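Local atomic coordinates of alternansucrase (Leuconostoc mesenteroides, PDB entry 6HVG), a protein that belongs to glycoside hydrolase family 70, joining a TIM-barrel-type core that carries a calcium ion to repeats of the choline-binding, cell-wall-binding type. Residues Gly183-Val188 and Ser203-Ile208; Asn351-Phe356 and Asn1355-Pro1360; Met601-Ile606 and Tyr1116-Asn1121; Glu1210-Leu1215 and Ser1221-Asn1226; Thr1344-Thr1347 and Arg1352-Asn1355. All blocks are in the same frame, centred on the assembly; numbering follows the deposited sequence.

Contact 1 (Gly183-Val188 and Ser203-Ile208); sequences GSFRDV and SSNVDI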
# COMPACT_ATOMS: atom_id res chain seq x y z
N GLY A 183 -31.18 25.05 2.32
CA GLY A 183 -30.88 26.43 1.97
C GLY A 183 -31.84 27.45 2.55
O GLY A 183 -32.05 28.50 1.98
N SER A 184 -32.42 27.13 3.69
CA SER A 184 -33.33 28.03 4.34
C SER A 184 -33.02 27.98 5.84
O SER A 184 -32.37 27.05 6.30
CB SER A 184 -34.75 27.58 4.06
OG SER A 184 -35.65 28.65 4.19
N PHE A 185 -33.47 28.99 6.58
CA PHE A 185 -33.35 29.04 8.04
C PHE A 185 -34.64 28.52 8.68
O PHE A 185 -35.73 28.87 8.22
CB PHE A 185 -33.16 30.48 8.49
CG PHE A 185 -31.74 30.90 8.71
CD1 PHE A 185 -31.14 30.70 9.93
CD2 PHE A 185 -31.03 31.57 7.73
CE1 PHE A 185 -29.85 31.11 10.17
CE2 PHE A 185 -29.73 31.99 7.96
CZ PHE A 185 -29.13 31.75 9.18
N ARG A 186 -34.54 27.73 9.74
CA ARG A 186 -35.74 27.35 10.51
C ARG A 186 -35.55 27.69 12.00
O ARG A 186 -34.43 27.77 12.48
CB ARG A 186 -36.04 25.87 10.33
CG ARG A 186 -36.56 25.48 8.95
CD ARG A 186 -37.94 26.06 8.62
NE ARG A 186 -37.90 26.62 7.27
CZ ARG A 186 -38.42 26.06 6.19
NH1 ARG A 186 -38.29 26.66 5.02
NH2 ARG A 186 -39.08 24.92 6.26
N ASP A 187 -36.65 27.91 12.71
CA ASP A 187 -36.61 28.27 14.12
C ASP A 187 -37.07 27.10 14.98
O ASP A 187 -38.24 26.76 14.97
CB ASP A 187 -37.53 29.45 14.39
CG ASP A 187 -37.01 30.74 13.81
OD1 ASP A 187 -35.80 31.02 13.95
OD2 ASP A 187 -37.82 31.50 13.25
N VAL A 188 -36.16 26.51 15.74
CA VAL A 188 -36.50 25.43 16.67
C VAL A 188 -35.98 25.82 18.05
O VAL A 188 -34.84 26.22 18.18
CB VAL A 188 -35.87 24.08 16.27
CG1 VAL A 188 -36.50 22.93 17.05
CG2 VAL A 188 -36.01 23.84 14.77
N SER A 203 -25.47 24.39 9.21
CA SER A 203 -24.22 25.15 9.14
C SER A 203 -24.38 26.68 9.34
O SER A 203 -25.45 27.23 9.22
CB SER A 203 -23.45 24.85 7.84
OG SER A 203 -24.25 25.05 6.69
N SER A 204 -23.28 27.33 9.67
CA SER A 204 -23.24 28.77 9.91
C SER A 204 -23.70 29.59 8.73
O SER A 204 -23.37 29.31 7.59
CB SER A 204 -21.81 29.21 10.24
OG SER A 204 -21.38 28.64 11.45
N ASN A 205 -24.42 30.65 9.03
CA ASN A 205 -24.79 31.61 8.02
C ASN A 205 -25.17 32.94 8.65
O ASN A 205 -25.26 33.07 9.88
CB ASN A 205 -25.96 31.07 7.18
CG ASN A 205 -25.90 31.50 5.72
OD1 ASN A 205 -25.03 32.25 5.32
ND2 ASN A 205 -26.83 31.01 4.94
N VAL A 206 -25.39 33.92 7.79
CA VAL A 206 -25.85 35.23 8.17
C VAL A 206 -27.24 35.40 7.60
O VAL A 206 -27.46 35.18 6.42
CB VAL A 206 -24.93 36.30 7.57
CG1 VAL A 206 -25.34 37.68 8.05
CG2 VAL A 206 -23.49 36.00 7.94
N ASP A 207 -28.19 35.78 8.45
CA ASP A 207 -29.53 36.08 8.02
C ASP A 207 -29.76 37.57 8.21
O ASP A 207 -29.32 38.16 9.20
CB ASP A 207 -30.52 35.27 8.88
CG ASP A 207 -31.90 35.11 8.23
OD1 ASP A 207 -32.16 35.68 7.15
OD2 ASP A 207 -32.74 34.39 8.81
N ILE A 208 -30.42 38.21 7.25
CA ILE A 208 -30.93 39.56 7.48
C ILE A 208 -32.20 39.35 8.28
O ILE A 208 -33.16 38.73 7.80
CB ILE A 208 -31.22 40.35 6.17
CG1 ILE A 208 -30.05 40.28 5.17
CG2 ILE A 208 -31.52 41.79 6.48
CD1 ILE A 208 -28.70 40.68 5.69

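Contact 2 (Asn351-Phe356 and Asn1355-Pro1360); sequences NYAGTF and NYYFMP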
# COMPACT_ATOMS: atom_id res chain seq x y z
N ASN A 351 19.33 35.53 -4.79
CA ASN A 351 20.08 34.31 -5.09
C ASN A 351 20.37 34.20 -6.58
O ASN A 351 20.11 33.19 -7.21
CB ASN A 351 19.36 33.08 -4.57
CG ASN A 351 20.24 31.83 -4.59
OD1 ASN A 351 21.47 31.89 -4.30
ND2 ASN A 351 19.63 30.70 -4.90
N TYR A 352 20.96 35.27 -7.12
CA TYR A 352 21.18 35.42 -8.56
C TYR A 352 22.67 35.74 -8.78
O TYR A 352 23.18 36.73 -8.24
CB TYR A 352 20.31 36.57 -9.09
CG TYR A 352 20.21 36.68 -10.60
CD1 TYR A 352 21.23 37.29 -11.35
CD2 TYR A 352 19.09 36.24 -11.27
CE1 TYR A 352 21.14 37.41 -12.74
CE2 TYR A 352 18.99 36.36 -12.66
CZ TYR A 352 20.02 36.95 -13.39
OH TYR A 352 19.92 37.08 -14.77
N ALA A 353 23.34 34.91 -9.56
CA ALA A 353 24.73 35.14 -9.91
C ALA A 353 24.83 35.69 -11.31
O ALA A 353 24.13 35.25 -12.20
CB ALA A 353 25.50 33.83 -9.81
N GLY A 354 25.71 36.66 -11.52
CA GLY A 354 26.01 37.11 -12.88
C GLY A 354 27.05 38.21 -13.01
O GLY A 354 27.39 38.87 -12.04
N THR A 355 27.56 38.39 -14.23
CA THR A 355 28.58 39.40 -14.48
C THR A 355 27.95 40.71 -14.89
O THR A 355 27.65 40.93 -16.06
CB THR A 355 29.60 38.95 -15.54
OG1 THR A 355 28.91 38.33 -16.65
CG2 THR A 355 30.62 37.96 -14.93
N PHE A 356 27.76 41.59 -13.90
CA PHE A 356 27.03 42.83 -14.11
C PHE A 356 27.93 44.05 -14.35
O PHE A 356 27.63 44.86 -15.23
CB PHE A 356 26.09 43.08 -12.93
N ASN A 1355 26.01 19.48 -14.22
CA ASN A 1355 26.62 20.78 -14.43
C ASN A 1355 26.34 21.71 -13.27
O ASN A 1355 25.20 21.98 -12.94
CB ASN A 1355 26.13 21.43 -15.72
CG ASN A 1355 26.74 20.78 -16.96
OD1 ASN A 1355 27.78 20.14 -16.91
ND2 ASN A 1355 26.05 20.91 -18.09
N TYR A 1356 27.42 22.21 -12.68
CA TYR A 1356 27.35 23.07 -11.51
C TYR A 1356 27.86 24.46 -11.80
O TYR A 1356 28.57 24.66 -12.78
CB TYR A 1356 28.15 22.44 -10.40
CG TYR A 1356 27.54 21.17 -9.88
CD1 TYR A 1356 27.74 19.94 -10.52
CD2 TYR A 1356 26.73 21.19 -8.74
CE1 TYR A 1356 27.18 18.77 -10.01
CE2 TYR A 1356 26.16 20.03 -8.24
CZ TYR A 1356 26.40 18.83 -8.87
OH TYR A 1356 25.84 17.72 -8.36
N TYR A 1357 27.47 25.42 -10.97
CA TYR A 1357 27.94 26.80 -11.07
C TYR A 1357 28.74 27.19 -9.81
O TYR A 1357 28.16 27.44 -8.76
CB TYR A 1357 26.73 27.70 -11.22
CG TYR A 1357 27.00 29.14 -11.63
CD1 TYR A 1357 27.55 30.04 -10.75
CD2 TYR A 1357 26.63 29.61 -12.88
CE1 TYR A 1357 27.76 31.37 -11.12
CE2 TYR A 1357 26.81 30.93 -13.24
CZ TYR A 1357 27.39 31.80 -12.38
OH TYR A 1357 27.56 33.11 -12.77
N PHE A 1358 30.07 27.20 -9.89
CA PHE A 1358 30.89 27.59 -8.73
C PHE A 1358 31.36 29.03 -8.82
O PHE A 1358 31.80 29.47 -9.87
CB PHE A 1358 32.09 26.67 -8.57
CG PHE A 1358 31.71 25.24 -8.40
CD1 PHE A 1358 31.14 24.84 -7.21
CD2 PHE A 1358 31.89 24.33 -9.40
CE1 PHE A 1358 30.77 23.52 -7.00
CE2 PHE A 1358 31.51 23.00 -9.22
CZ PHE A 1358 30.93 22.59 -8.01
N MET A 1359 31.30 29.75 -7.70
CA MET A 1359 31.62 31.17 -7.69
C MET A 1359 33.13 31.36 -7.54
O MET A 1359 33.88 30.40 -7.46
CB MET A 1359 30.82 31.86 -6.60
CG MET A 1359 29.31 31.63 -6.76
SD MET A 1359 28.36 32.86 -5.85
CE MET A 1359 27.18 31.93 -4.90
N PRO A 1360 33.61 32.60 -7.56
CA PRO A 1360 35.07 32.76 -7.47
C PRO A 1360 35.63 32.26 -6.13
O PRO A 1360 36.79 31.87 -6.07
CB PRO A 1360 35.27 34.26 -7.60
CG PRO A 1360 34.03 34.79 -8.22
CD PRO A 1360 32.93 33.88 -7.80

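Contact 3 (Met601-Ile606 and Tyr1116-Asn1121); sequences MNFGSI and YDLGFN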
# COMPACT_ATOMS: atom_id res chain seq x y z
N MET A 601 4.44 -31.40 0.75
CA MET A 601 3.68 -32.49 0.13
C MET A 601 3.97 -33.85 0.77
O MET A 601 3.24 -34.80 0.54
CB MET A 601 3.97 -32.58 -1.37
CG MET A 601 3.60 -31.35 -2.19
SD MET A 601 1.85 -30.96 -2.15
CE MET A 601 1.91 -29.70 -0.88
N ASN A 602 5.03 -33.92 1.57
CA ASN A 602 5.29 -35.10 2.41
C ASN A 602 5.36 -34.74 3.89
O ASN A 602 6.12 -35.37 4.63
CB ASN A 602 6.60 -35.75 1.95
CG ASN A 602 6.50 -36.30 0.54
OD1 ASN A 602 6.12 -37.45 0.33
ND2 ASN A 602 6.82 -35.46 -0.43
N PHE A 603 4.62 -33.72 4.31
CA PHE A 603 4.77 -33.22 5.68
C PHE A 603 4.57 -34.32 6.68
O PHE A 603 5.41 -34.53 7.55
CB PHE A 603 3.84 -32.06 5.98
CG PHE A 603 4.01 -31.48 7.35
CD1 PHE A 603 5.19 -30.86 7.70
CD2 PHE A 603 2.99 -31.54 8.29
CE1 PHE A 603 5.36 -30.32 8.98
CE2 PHE A 603 3.15 -31.00 9.56
CZ PHE A 603 4.34 -30.40 9.91
N GLY A 604 3.48 -35.06 6.52
CA GLY A 604 3.13 -36.16 7.42
C GLY A 604 4.13 -37.31 7.48
O GLY A 604 4.44 -37.81 8.55
N SER A 605 4.63 -37.74 6.32
CA SER A 605 5.62 -38.81 6.23
C SER A 605 6.91 -38.46 6.97
O SER A 605 7.46 -39.29 7.69
CB SER A 605 5.95 -39.11 4.77
OG SER A 605 4.79 -39.41 4.01
N ILE A 606 7.36 -37.23 6.79
CA ILE A 606 8.64 -36.76 7.33
C ILE A 606 8.57 -36.46 8.82
O ILE A 606 9.45 -36.85 9.57
CB ILE A 606 9.09 -35.50 6.58
CG1 ILE A 606 9.43 -35.88 5.14
CG2 ILE A 606 10.29 -34.86 7.25
CD1 ILE A 606 9.38 -34.72 4.17
N TYR A 1116 9.97 -23.90 7.85
CA TYR A 1116 9.73 -25.30 8.12
C TYR A 1116 9.10 -25.57 9.49
O TYR A 1116 8.73 -26.72 9.77
CB TYR A 1116 11.02 -26.07 8.01
CG TYR A 1116 11.56 -26.17 6.61
CD1 TYR A 1116 12.32 -25.15 6.07
CD2 TYR A 1116 11.34 -27.31 5.84
CE1 TYR A 1116 12.83 -25.24 4.79
CE2 TYR A 1116 11.86 -27.42 4.57
CZ TYR A 1116 12.60 -26.38 4.04
OH TYR A 1116 13.09 -26.49 2.77
N ASP A 1117 8.99 -24.55 10.35
CA ASP A 1117 8.34 -24.70 11.65
C ASP A 1117 6.84 -24.49 11.49
O ASP A 1117 6.37 -23.35 11.36
CB ASP A 1117 8.91 -23.68 12.63
CG ASP A 1117 8.44 -23.90 14.05
OD1 ASP A 1117 7.48 -24.63 14.26
OD2 ASP A 1117 9.03 -23.30 14.98
N LEU A 1118 6.08 -25.58 11.52
CA LEU A 1118 4.62 -25.54 11.39
C LEU A 1118 3.88 -25.79 12.73
O LEU A 1118 2.70 -26.14 12.75
CB LEU A 1118 4.19 -26.56 10.33
CG LEU A 1118 4.42 -26.10 8.87
CD1 LEU A 1118 5.86 -26.29 8.42
CD2 LEU A 1118 3.48 -26.81 7.91
N GLY A 1119 4.58 -25.56 13.84
CA GLY A 1119 3.99 -25.66 15.16
C GLY A 1119 4.68 -26.64 16.10
O GLY A 1119 4.06 -27.12 17.05
N PHE A 1120 5.98 -26.87 15.90
CA PHE A 1120 6.70 -27.80 16.74
C PHE A 1120 6.93 -27.26 18.14
O PHE A 1120 6.88 -26.05 18.36
CB PHE A 1120 8.06 -28.17 16.15
CG PHE A 1120 7.97 -28.87 14.82
CD1 PHE A 1120 8.27 -28.20 13.66
CD2 PHE A 1120 7.61 -30.22 14.74
CE1 PHE A 1120 8.21 -28.84 12.43
CE2 PHE A 1120 7.54 -30.87 13.52
CZ PHE A 1120 7.84 -30.17 12.36
N ASN A 1121 7.16 -28.16 19.08
CA ASN A 1121 7.46 -27.79 20.45
C ASN A 1121 8.79 -27.03 20.58
O ASN A 1121 9.70 -27.20 19.76
CB ASN A 1121 7.50 -29.05 21.33
CG ASN A 1121 6.14 -29.72 21.50
OD1 ASN A 1121 5.10 -29.22 21.06
ND2 ASN A 1121 6.16 -30.86 22.16

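Contact 4 (Glu1210-Leu1215 and Ser1221-Asn1226); sequences EFLDKL and SLFKQN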
# COMPACT_ATOMS: atom_id res chain seq x y z
N GLU A 1210 17.61 -31.02 2.58
CA GLU A 1210 17.79 -32.43 2.96
C GLU A 1210 17.19 -33.46 2.01
O GLU A 1210 17.66 -34.58 1.94
CB GLU A 1210 17.21 -32.66 4.37
CG GLU A 1210 18.01 -32.00 5.50
CD GLU A 1210 19.34 -32.68 5.77
OE1 GLU A 1210 19.35 -33.90 6.02
OE2 GLU A 1210 20.37 -31.97 5.72
N PHE A 1211 16.14 -33.08 1.29
CA PHE A 1211 15.39 -34.01 0.44
C PHE A 1211 15.83 -34.00 -1.02
O PHE A 1211 15.38 -34.83 -1.81
CB PHE A 1211 13.87 -33.71 0.56
CG PHE A 1211 13.42 -33.55 1.98
CD1 PHE A 1211 13.40 -34.63 2.84
CD2 PHE A 1211 13.06 -32.30 2.48
CE1 PHE A 1211 13.02 -34.48 4.17
CE2 PHE A 1211 12.68 -32.14 3.80
CZ PHE A 1211 12.66 -33.24 4.65
N LEU A 1212 16.73 -33.09 -1.38
CA LEU A 1212 17.13 -32.89 -2.77
C LEU A 1212 17.95 -34.03 -3.35
O LEU A 1212 17.79 -34.39 -4.52
CB LEU A 1212 17.94 -31.60 -2.90
CG LEU A 1212 17.21 -30.29 -2.62
CD1 LEU A 1212 18.19 -29.14 -2.50
CD2 LEU A 1212 16.17 -29.98 -3.69
N ASP A 1213 18.85 -34.59 -2.55
CA ASP A 1213 19.70 -35.65 -3.02
C ASP A 1213 18.90 -36.92 -3.33
O ASP A 1213 19.12 -37.55 -4.36
CB ASP A 1213 20.82 -35.94 -2.01
CG ASP A 1213 21.81 -34.77 -1.87
OD1 ASP A 1213 21.84 -33.90 -2.77
OD2 ASP A 1213 22.56 -34.74 -0.88
N LYS A 1214 17.99 -37.29 -2.44
CA LYS A 1214 17.07 -38.40 -2.72
C LYS A 1214 16.25 -38.14 -3.99
O LYS A 1214 16.01 -39.05 -4.78
CB LYS A 1214 16.11 -38.61 -1.54
CG LYS A 1214 15.26 -39.88 -1.62
CD LYS A 1214 16.09 -41.11 -1.29
CE LYS A 1214 15.76 -42.32 -2.17
NZ LYS A 1214 16.90 -43.27 -2.28
N LEU A 1215 15.82 -36.89 -4.17
CA LEU A 1215 15.04 -36.49 -5.34
C LEU A 1215 15.84 -36.50 -6.64
O LEU A 1215 15.28 -36.83 -7.69
CB LEU A 1215 14.41 -35.11 -5.13
CG LEU A 1215 13.19 -35.02 -4.21
CD1 LEU A 1215 12.82 -33.57 -3.96
CD2 LEU A 1215 11.97 -35.73 -4.79
N SER A 1221 15.77 -35.72 -14.15
CA SER A 1221 15.42 -34.70 -15.14
C SER A 1221 14.97 -33.37 -14.51
O SER A 1221 15.22 -32.30 -15.07
CB SER A 1221 14.37 -35.24 -16.11
OG SER A 1221 13.26 -35.74 -15.39
N LEU A 1222 14.35 -33.44 -13.34
CA LEU A 1222 13.99 -32.22 -12.61
C LEU A 1222 15.19 -31.29 -12.40
O LEU A 1222 15.07 -30.06 -12.43
CB LEU A 1222 13.37 -32.56 -11.26
CG LEU A 1222 12.00 -33.23 -11.27
CD1 LEU A 1222 11.56 -33.51 -9.85
CD2 LEU A 1222 10.97 -32.37 -11.97
N PHE A 1223 16.35 -31.90 -12.16
CA PHE A 1223 17.58 -31.16 -11.85
C PHE A 1223 18.45 -30.90 -13.09
O PHE A 1223 19.41 -30.13 -13.01
CB PHE A 1223 18.38 -31.90 -10.77
CG PHE A 1223 17.61 -32.06 -9.48
CD1 PHE A 1223 17.78 -31.16 -8.45
CD2 PHE A 1223 16.70 -33.09 -9.32
CE1 PHE A 1223 17.06 -31.31 -7.27
CE2 PHE A 1223 15.99 -33.23 -8.16
CZ PHE A 1223 16.16 -32.34 -7.13
N LYS A 1224 18.08 -31.52 -14.21
CA LYS A 1224 18.77 -31.32 -15.49
C LYS A 1224 18.01 -30.42 -16.47
O LYS A 1224 18.62 -29.85 -17.36
CB LYS A 1224 19.07 -32.67 -16.14
CG LYS A 1224 20.18 -33.45 -15.42
CD LYS A 1224 20.31 -34.89 -15.93
CE LYS A 1224 20.92 -34.95 -17.32
NZ LYS A 1224 20.89 -36.34 -17.84
N GLN A 1225 16.70 -30.28 -16.29
CA GLN A 1225 15.88 -29.43 -17.16
C GLN A 1225 16.15 -27.95 -16.95
O GLN A 1225 16.12 -27.47 -15.81
CB GLN A 1225 14.40 -29.70 -16.88
CG GLN A 1225 13.43 -28.74 -17.56
CD GLN A 1225 13.18 -29.09 -19.01
OE1 GLN A 1225 13.06 -30.27 -19.37
NE2 GLN A 1225 13.04 -28.07 -19.85
N ASN A 1226 16.38 -27.22 -18.04
CA ASN A 1226 16.58 -25.76 -17.97
C ASN A 1226 15.31 -24.97 -17.72
O ASN A 1226 14.27 -25.25 -18.30
CB ASN A 1226 17.19 -25.21 -19.25
CG ASN A 1226 18.65 -25.56 -19.40
OD1 ASN A 1226 19.42 -25.51 -18.45
ND2 ASN A 1226 19.03 -25.93 -20.61

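Contact 5 (Thr1344-Thr1347 and Arg1352-Asn1355); sequences TVET and RNGN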
# COMPACT_ATOMS: atom_id res chain seq x y z
N THR A 1344 31.21 21.06 -15.56
CA THR A 1344 30.70 19.70 -15.61
C THR A 1344 31.49 18.87 -14.64
O THR A 1344 32.69 18.80 -14.75
CB THR A 1344 30.87 19.12 -17.01
OG1 THR A 1344 30.07 19.87 -17.92
CG2 THR A 1344 30.48 17.66 -17.06
N VAL A 1345 30.81 18.22 -13.72
CA VAL A 1345 31.44 17.40 -12.71
C VAL A 1345 31.13 15.92 -12.92
O VAL A 1345 29.98 15.55 -13.02
CB VAL A 1345 30.95 17.83 -11.29
CG1 VAL A 1345 31.62 17.02 -10.20
CG2 VAL A 1345 31.18 19.31 -11.06
N GLU A 1346 32.17 15.09 -12.97
CA GLU A 1346 32.06 13.62 -12.95
C GLU A 1346 32.75 13.05 -11.70
O GLU A 1346 33.96 13.11 -11.63
CB GLU A 1346 32.72 13.04 -14.20
CG GLU A 1346 31.87 13.21 -15.47
CD GLU A 1346 32.58 12.71 -16.75
OE1 GLU A 1346 33.82 12.84 -16.85
OE2 GLU A 1346 31.90 12.16 -17.65
N THR A 1347 31.98 12.53 -10.74
CA THR A 1347 32.47 12.09 -9.41
C THR A 1347 32.33 10.61 -9.18
O THR A 1347 31.50 9.96 -9.82
CB THR A 1347 31.71 12.78 -8.24
OG1 THR A 1347 31.47 14.13 -8.58
CG2 THR A 1347 32.50 12.77 -6.90
N ARG A 1352 25.65 12.51 -8.14
CA ARG A 1352 25.98 13.92 -8.12
C ARG A 1352 26.48 14.46 -9.46
O ARG A 1352 26.57 15.66 -9.63
CB ARG A 1352 26.95 14.22 -7.00
CG ARG A 1352 26.55 13.64 -5.65
CD ARG A 1352 26.88 14.65 -4.58
NE ARG A 1352 26.95 14.08 -3.24
CZ ARG A 1352 26.68 14.75 -2.13
NH1 ARG A 1352 26.28 16.02 -2.18
NH2 ARG A 1352 26.79 14.15 -0.96
N ASN A 1353 26.71 13.60 -10.44
CA ASN A 1353 27.16 14.07 -11.76
C ASN A 1353 26.19 15.05 -12.37
O ASN A 1353 24.99 14.95 -12.15
CB ASN A 1353 27.40 12.92 -12.73
CG ASN A 1353 28.65 12.14 -12.41
OD1 ASN A 1353 29.30 12.37 -11.39
ND2 ASN A 1353 29.03 11.26 -13.29
N GLY A 1354 26.71 16.05 -13.08
CA GLY A 1354 25.90 17.14 -13.61
C GLY A 1354 26.70 18.40 -13.84
O GLY A 1354 27.91 18.40 -13.68
N ASN A 1355 26.01 19.48 -14.22
CA ASN A 1355 26.62 20.78 -14.43
C ASN A 1355 26.34 21.71 -13.27
O ASN A 1355 25.20 21.98 -12.94
CB ASN A 1355 26.13 21.43 -15.72
CG ASN A 1355 26.74 20.78 -16.96
OD1 ASN A 1355 27.78 20.14 -16.91
ND2 ASN A 1355 26.05 20.91 -18.09

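Contact 1 (Gly183-Val188 and Ser203-Ile208)
Strands 185-188 and 205-208 run almost at right angles, 87° between their directions, with Phe185 and Asp207 bridging axes that come no closer than 10.2 Å. Each strand opens a two-stranded antiparallel hairpin, 185-188 with 191-194 and 205-209 with 212-216, and successive hairpins turned against each other are the building plan of choline-binding repeats. Phe185 fills the gap between them. Its ring points at the second hairpin, and OD2 of Asp207 lies over one face, the carboxylate plane turned only 11° from the ring. Asp207 CB makes a CH-pi contact with the same ring, 3.9 Å from the Phe185 centroid. With CG turned away from the backbone N (chi1 -160°), the Asp207 carboxylate reaches back along the ring, and the two side chains run antiparallel alongside one another. Farther out, Phe185 CZ meets Asn205 CB obliquely at 3.8 Å; the amide of Asn205 is turned to Ser231 OG through ND2.

The ring offers the aspartate oxygen no bond; Asp207 OD2 is paired with His192 NE2 of the first hairpin, and His192 stacks on Phe185. Asp187 OD1 takes His192 ND1, consistent with a positively charged imidazole shared by two carboxylates. Asp207 OD2 itself sits 3.4 Å above the Phe185 plane, displaced toward the rim and 3.5 Å from Phe185 CD2.

Contact 2 (Asn351-Phe356 and Asn1355-Pro1360)
Tyr1357 overlaps Ala353 with the phenol end of its ring: CE1 lies 3.6 Å from Ala353 CB, and the hydroxyl follows at 3.7 Å between Tyr1357 OH and the same methyl. The approach is slanted, so the methyl rests against the corner made by CE1, CZ and OH. The tyrosine gets there by holding CG opposite its backbone N (chi1 -168°), which sends the ring across toward strand 352-355. Both residues are buried, and the segments meet by van der Waals packing, with no polar bond between them. The hydroxyl runs on past the backbone of Gly354 and finds its partner in the carbonyl O of Thr1371, so this buried polar atom is satisfied. Thr1371 OG1 also bonds to Ala353 O, tying both segments to one residue.

The contact brings a hairpin of a choline-binding repeat against a hairpin from near the C-terminus, almost a thousand residues later. Strand 352-355 pairs with 360-363, entered through a G1 beta bulge at Asn351 and Tyr352 facing Phe363, while Ala353 also bonds through its backbone to Phe1369 and Thr1371 of strand 1368-1371; Phe360 touches both Ala353 and Tyr1357, and strand 1342-1345 flanks the tyrosine through Ile1342.

Contact 3 (Met601-Ile606 and Tyr1116-Asn1121)
Apolar packing carries this contact, with Phe603 of the short helix 603-608 inserted against Leu1118 and Phe1120 of a long loop, both within the family 70 region of TIM-barrel type. Leu1118 supplies the main part. It comes at the phenylalanine from the opposite direction and sets CD2 over one ring face, a CH-pi contact 4.2 Å from the Phe603 centroid and 15° off the normal. Its CB closes on the end of the ring, Leu1118 CB lying 3.9 Å from Phe603 CZ. A chi1 of -178° swings the Phe603 ring away from its own backbone N and toward the loop.

The aromatic pair is looser: Phe1120 CZ approaches Phe603 CE1 at 4.2 Å, a slanted meeting and not a stack. Phe1120 instead stacks on Tyr1203 of helix 1203-1207. Leu1138 of helix 1135-1147 touches both Phe603 and Leu1118, adding to the apolar cluster.

Polar bonds lie behind this surface and fix the shape of the loop. Asp1117 is held by a salt bridge from OD2 to Arg1089, and its other oxygen bonds inside the turn that presents Leu1118 and Phe1120. This is an Asx turn extended into an Asx motif: Asp1117 OD1 accepts from Gly1119 N at 3.1 Å and from Phe1120 N at 3.2 Å, both N-H groups coming in close to the line of the C-O bond.

Contact 4 (Glu1210-Leu1215 and Ser1221-Asn1226)
Phe1223 is the side chain that joins two consecutive short helices, 1212-1218 and 1220-1224, by pressing its ring against Leu1212 and Leu1215 on one turn of the first. The helices belong to the family 70 region and lie beside helix 587-601. The tight part is all at the outer end of the ring. Leu1212 CD2 sits at the ring edge and in its plane, 3.9 Å from Phe1223 CE1, and the two side chains cross at about a right angle. Next to it Leu1215 brings CB to 3.8 Å from Phe1223 CZ. The ring pushes in far enough to meet main chain as well: Phe1223 CZ lies 3.7 Å from Leu1212 O, and Phe1223 CE2 is 3.6 Å from Leu1215 C, both slanted approaches. Phe1223 is thus set between the two leucines, three residues apart along their helix, and Leu594 of helix 587-601 and Ala1236 help to bury it.

The other side is much looser. Leu1222 turns toward the first helix but makes no close contact with 1210-1215, and packs elsewhere on Asp636 of helix 629-642. Outward lie charged residues open to solvent: Asp1213 forms salt bridges with Lys1239 and Arg1216, Glu1210 with Lys1241, while Lys1214 has a long, weak ion pair with Glu1217. The second helix is itself weakly bonded. Just beyond Phe1223, one carbonyl holds its last turn, Ser1221 O accepting from Gln1225 N at 2.8 Å and from Lys1224 N at 3.1 Å.

Contact 5 (Thr1344-Thr1347 and Arg1352-Asn1355)
Val1345 N gives Gly1354 O an almost straight bond, 2.9 Å long with 178° at the hydrogen, and Thr1347 N gives Asn1353 OD1 another at 2.8 Å. The return bond from Gly1354 N to Val1345 O is weak, stretched to 3.3 Å. Val1345 and Gly1354 are therefore the hydrogen-bonded pair of an antiparallel hairpin, and Thr1344 with Asn1355 the non-hydrogen-bonded pair beside it.

Past the regular ladder, Asn1353 takes over with its side chain. Its amide folds back across the hairpin (chi1 -73°) and OD1 accepts from the backbone N of Thr1347, the donor 27° out of the Asn1353 carbonyl plane, prolonging the pairing beyond the strands. At the other end Thr1344 OG1 faces Asn1355 OD1, modelled so close that this hydrogen bond is doubtful; both side chains lie alongside on one face. Gly1354 has a positive phi, which suits a residue without a side chain.

Glu1346 CG passes 4.1 Å from Asn1353 ND2, and Asn1353 CA makes a CA-H...O contact to Val1345 O. On the face opposite Thr1344, Val1345 packs on Tyr1356 and Phe1358 and also on Phe1315 and Tyr1325, so the hairpin leans on the preceding strands 1314-1317 and 1323-1326, while Asn1355 reaches Met1386 and Arg1388.

How the contacts relate
Contact 1 comes first in the chain, among the N-terminal repeats, and stands alone: its centre is about 61 Å from that of contact 2 and about 80 Å from that of contact 4. Contacts 3 and 4 sit together in the family 70 region, centres about 21 Å apart, and Ile606 CD1 touches Phe1211 CZ at 3.6 Å. Both lie inside the very long loop that contact 2 closes. Contacts 2 and 5, centres about 16 Å apart, share Asn1355 and strand 1354-1357, and Val1345 CG2 packs on Tyr1356 CD1 at 3.5 Å. Strands from before and after the core thus meet in space, consistent with a chain that runs out through the core and back, as in this family.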